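Local structure of 6-phospho-alpha-glucosidase (Merdibacter massiliensis, 6VC6) at residues 96-99 and 100-104; 429-432 and 433-436. The protein probably hydrolyses 6-phosphorylated alpha-glucosides, as a family 4 glycoside hydrolase that uses NAD and a manganese ion. One frame throughout, in Å; residues are numbered along the deposited sequence.

Interaction 1: 96-99 and 100-104; sequences DEHI and SLHLG
Ser-100 turns its hydroxyl back onto the preceding turn of helix 89-102, where OG donates to Asp-96 O at 2.9 Å, nearly in line with the carbonyl bond. The first torsion, chi1 -60°, puts OG anti to the serine's own carbonyl carbon, turned back toward the Asp-96 carbonyl one turn earlier, and the buried hydroxyl is satisfied by the helix itself. One residue on, Leu-101 N donates to Glu-97 O, while the leucine CD1 lies 3.4 Å from the same oxygen. His-102 N makes a shorter bond to His-98 O, 2.8 Å long, with the imidazole CD2 also drawn up to that carbonyl. The two histidine side chains run side by side, His-98 ND1 3.7 Å from His-102 NE2, and their rings meet obliquely, the planes inclined at 61°. Ile-99 and Leu-103 run alongside each other in the same way, CG2 of the isoleucine meeting CD1 of the leucine at 3.9 Å; the backbone bond from Leu-103 N to Ile-99 O is already weak.

Farther out, the acidic and imidazole ends are fixed by other parts of the chain. Asp-96 forms a salt bridge with Arg-121 of helix 113-136, and His-98 NE2 is hydrogen-bonded to Asp-285. Glu-97 holds Thr-282 and the backbone N of Ala-284 through OE1, and pairs through OE2 with Arg-93, a residue of the glucose 6-phosphate pocket; its side chain is about 6 Å from that ligand, consistent with a second-shell residue that positions Arg-93. The helix then stops in a Schellman motif: Gly-104, at positive phi, is the C-prime residue, with Arg-105 N bonded to Ser-100 O and Gly-104 N to Leu-101 O.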
loop_
_atom_site.group_PDB
_atom_site.type_symbol
_atom_site.label_atom_id
_atom_site.label_comp_id
_atom_site.label_asym_id
_atom_site.label_seq_id
_atom_site.Cartn_x
_atom_site.Cartn_y
_atom_site.Cartn_z
ATOM N N ASP A 96 -5.911 15.859 4.280
ATOM C CA ASP A 96 -6.521 15.196 3.133
ATOM C C ASP A 96 -7.947 14.759 3.446
ATOM O O ASP A 96 -8.857 14.945 2.631
ATOM C CB ASP A 96 -5.682 13.987 2.715
ATOM C CG ASP A 96 -4.308 14.373 2.201
ATOM O OD1 ASP A 96 -4.124 15.538 1.789
ATOM O OD2 ASP A 96 -3.411 13.505 2.211
ATOM N N GLU A 97 -8.159 14.180 4.627
ATOM C CA GLU A 97 -9.469 13.640 4.966
ATOM C C GLU A 97 -10.441 14.736 5.387
ATOM O O GLU A 97 -11.606 14.721 4.978
ATOM C CB GLU A 97 -9.325 12.592 6.072
ATOM C CG GLU A 97 -8.778 11.251 5.598
ATOM C CD GLU A 97 -8.240 10.422 6.750
ATOM O OE1 GLU A 97 -8.258 10.926 7.891
ATOM O OE2 GLU A 97 -7.804 9.272 6.524
ATOM N N HIS A 98 -9.979 15.696 6.193
ATOM C CA HIS A 98 -10.879 16.716 6.725
ATOM C C HIS A 98 -11.412 17.616 5.617
ATOM O O HIS A 98 -12.623 17.856 5.525
ATOM C CB HIS A 98 -10.160 17.549 7.788
ATOM C CG HIS A 98 -10.234 16.969 9.166
ATOM N ND1 HIS A 98 -10.871 17.606 10.210
ATOM C CD2 HIS A 98 -9.754 15.807 9.670
ATOM C CE1 HIS A 98 -10.778 16.862 11.299
ATOM N NE2 HIS A 98 -10.105 15.765 10.998
ATOM N N ILE A 99 -10.521 18.117 4.762
ATOM C CA ILE A 99 -10.918 19.107 3.765
ATOM C C ILE A 99 -11.866 18.497 2.740
ATOM O O ILE A 99 -12.831 19.139 2.310
ATOM C CB ILE A 99 -9.669 19.719 3.106
ATOM C CG1 ILE A 99 -8.858 20.495 4.149
ATOM C CG2 ILE A 99 -10.056 20.621 1.944
ATOM C CD1 ILE A 99 -7.465 20.875 3.700
ATOM N N SER A 100 -11.616 17.248 2.339
ATOM C CA SER A 100 -12.518 16.580 1.404
ATOM C C SER A 100 -13.907 16.415 2.008
ATOM O O SER A 100 -14.918 16.726 1.366
ATOM C CB SER A 100 -11.943 15.222 0.998
ATOM O OG SER A 100 -10.685 15.364 0.362
ATOM N N LEU A 101 -13.975 15.932 3.251
ATOM C CA LEU A 101 -15.268 15.714 3.890
ATOM C C LEU A 101 -15.976 17.031 4.178
ATOM O O LEU A 101 -17.202 17.123 4.048
ATOM C CB LEU A 101 -15.087 14.906 5.175
ATOM C CG LEU A 101 -14.687 13.442 4.979
ATOM C CD1 LEU A 101 -14.147 12.851 6.273
ATOM C CD2 LEU A 101 -15.866 12.630 4.466
ATOM N N HIS A 102 -15.222 18.063 4.568
ATOM C CA HIS A 102 -15.822 19.370 4.803
ATOM C C HIS A 102 -16.385 19.982 3.527
ATOM O O HIS A 102 -17.242 20.869 3.603
ATOM C CB HIS A 102 -14.796 20.322 5.423
ATOM C CG HIS A 102 -14.503 20.043 6.866
ATOM N ND1 HIS A 102 -15.494 19.842 7.801
ATOM C CD2 HIS A 102 -13.329 19.941 7.533
ATOM C CE1 HIS A 102 -14.944 19.622 8.982
ATOM N NE2 HIS A 102 -13.631 19.676 8.847
ATOM N N LEU A 103 -15.929 19.528 2.360
ATOM C CA LEU A 103 -16.385 20.055 1.082
ATOM C C LEU A 103 -17.337 19.109 0.360
ATOM O O LEU A 103 -17.629 19.322 -0.822
ATOM C CB LEU A 103 -15.185 20.383 0.191
ATOM C CG LEU A 103 -14.370 21.599 0.637
ATOM C CD1 LEU A 103 -13.100 21.736 -0.189
ATOM C CD2 LEU A 103 -15.208 22.868 0.557
ATOM N N GLY A 104 -17.821 18.069 1.033
ATOM C CA GLY A 104 -18.876 17.239 0.489
ATOM C C GLY A 104 -18.440 16.053 -0.339
ATOM O O GLY A 104 -19.230 15.568 -1.158
#

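Interaction 2: 429-432 and 433-436; sequences MIEV and NKGM
Met-429 O is gripped twice by Asn-433, once through the backbone N at 3.0 Å and once through the side-chain ND2 at 2.9 Å. The second bond is straight at the hydrogen, 161°, and the oxygen lies in the plane of the asparagine amide, although ND2 itself is tilted out of the carbonyl plane of residue 429. With chi1 at -74°, CG stands beside the asparagine's own backbone N, which lets the amide fold back over the last helical turn and hold the same oxygen as the main chain. Since OD1 accepts from Arg-121 NH1, both ends of this buried amide are engaged and its rotation is fixed; the arginine's charge would probably polarise it and favour donation from ND2. Val-432 CG2 packs against ND2 at 3.7 Å.

On the exposed side, Glu-431 and Lys-434 reach outward side by side and join in a salt bridge between OE1 and NZ; the modelled 2.5 Å is shorter than expected, and its exact length is doubtful. The glutamate chain bends at chi2 (70°), and the lysine bends at chi2 and chi3, bringing NZ back to the carboxylate from beyond the end of the helix. A water donates to Ile-430 O at 2.8 Å and, more weakly, to Asn-433 O, bridging the turn where the chain leaves the helix. Met-436, like Met-429 a selenomethionine, folds its CE back to 3.2 Å from Val-432 O.

This is the C-terminal end of helix 419-432. Met-429 and Val-432 rest on Ile-99 of helix 89-102, Asn-433 and Met-436 touch Met-92, two turns earlier on that helix, and helix 113-136 adds Ala-117 against Met-429 and Arg-121 against Met-436.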
loop_
_atom_site.group_PDB
_atom_site.type_symbol
_atom_site.label_atom_id
_atom_site.label_comp_id
_atom_site.label_asym_id
_atom_site.label_seq_id
_atom_site.Cartn_x
_atom_site.Cartn_y
_atom_site.Cartn_z
HETATM N N MSE A 429 -6.585 22.306 -1.736
HETATM C CA MSE A 429 -5.446 21.411 -1.560
HETATM C C MSE A 429 -4.131 22.124 -1.856
HETATM O O MSE A 429 -3.128 21.904 -1.177
HETATM C CB MSE A 429 -5.585 20.182 -2.461
HETATM C CG MSE A 429 -6.846 19.366 -2.230
HETATM SE SE MSE A 429 -6.656 17.969 -0.894
HETATM C CE MSE A 429 -7.014 19.023 0.693
ATOM N N ILE A 430 -4.148 22.978 -2.883
ATOM C CA ILE A 430 -2.943 23.705 -3.278
ATOM C C ILE A 430 -2.436 24.567 -2.129
ATOM O O ILE A 430 -1.223 24.698 -1.918
ATOM C CB ILE A 430 -3.223 24.546 -4.540
ATOM C CG1 ILE A 430 -3.365 23.642 -5.767
ATOM C CG2 ILE A 430 -2.123 25.577 -4.766
ATOM C CD1 ILE A 430 -3.775 24.381 -7.021
ATOM N N GLU A 431 -3.354 25.149 -1.354
ATOM C CA GLU A 431 -2.958 26.061 -0.286
ATOM C C GLU A 431 -2.278 25.317 0.859
ATOM O O GLU A 431 -1.202 25.717 1.318
ATOM C CB GLU A 431 -4.180 26.832 0.218
ATOM C CG GLU A 431 -3.874 28.230 0.738
ATOM C CD GLU A 431 -3.471 29.195 -0.362
ATOM O OE1 GLU A 431 -2.863 30.238 -0.041
ATOM O OE2 GLU A 431 -3.752 28.912 -1.546
ATOM N N VAL A 432 -2.891 24.230 1.336
ATOM C CA VAL A 432 -2.333 23.511 2.477
ATOM C C VAL A 432 -1.109 22.689 2.093
ATOM O O VAL A 432 -0.275 22.392 2.956
ATOM C CB VAL A 432 -3.400 22.610 3.125
ATOM C CG1 VAL A 432 -4.347 23.439 3.980
ATOM C CG2 VAL A 432 -4.164 21.838 2.062
ATOM N N ASN A 433 -0.977 22.308 0.821
ATOM C CA ASN A 433 0.171 21.553 0.334
ATOM C C ASN A 433 1.226 22.455 -0.299
ATOM O O ASN A 433 1.874 22.056 -1.274
ATOM C CB ASN A 433 -0.279 20.492 -0.672
ATOM C CG ASN A 433 -0.967 19.316 -0.014
ATOM O OD1 ASN A 433 -0.316 18.369 0.425
ATOM N ND2 ASN A 433 -2.293 19.363 0.047
ATOM N N LYS A 434 1.421 23.656 0.250
ATOM C CA LYS A 434 2.184 24.690 -0.446
ATOM C C LYS A 434 3.610 24.243 -0.746
ATOM O O LYS A 434 4.089 24.380 -1.877
ATOM C CB LYS A 434 2.192 25.978 0.375
ATOM C CG LYS A 434 2.510 27.216 -0.445
ATOM C CD LYS A 434 1.240 27.933 -0.858
ATOM C CE LYS A 434 0.880 28.995 0.161
ATOM N NZ LYS A 434 -0.575 29.260 0.191
ATOM N N GLY A 435 4.309 23.715 0.254
ATOM C CA GLY A 435 5.701 23.358 0.064
ATOM C C GLY A 435 5.950 21.879 -0.149
ATOM O O GLY A 435 7.080 21.408 0.015
HETATM N N MSE A 436 4.913 21.136 -0.523
HETATM C CA MSE A 436 5.030 19.687 -0.650
HETATM C C MSE A 436 4.567 19.172 -2.011
HETATM O O MSE A 436 4.816 18.019 -2.365
HETATM C CB MSE A 436 4.236 18.999 0.461
HETATM C CG MSE A 436 4.782 19.255 1.857
HETATM SE SE MSE A 436 3.431 19.031 3.246
HETATM C CE MSE A 436 2.481 20.713 3.020
HETATM O O HOH W 1 0.811 23.632 -3.521
#

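In the fold
Both interactions are helix ends, their centres about 15 Å apart on the same side of the chain's centre. Interaction 1 comes first and ends helix 89-102, within the family 4 glycosyl hydrolase region; interaction 2 ends helix 419-432, near the C-terminus. They meet directly through Ile-99, whose CD1 lies 3.6 Å from Met-429 CE and 3.8 Å from Val-432 CG2. Arg-121 of helix 113-136 ties them again, with a salt bridge from NH2 to Asp-96 and a hydrogen bond from NH1 to Asn-433. The C-terminal helix is thereby packed against two helices from the N-terminal part of the chain, and helix 89-102 carries Arg-93 of the sugar-phosphate pocket.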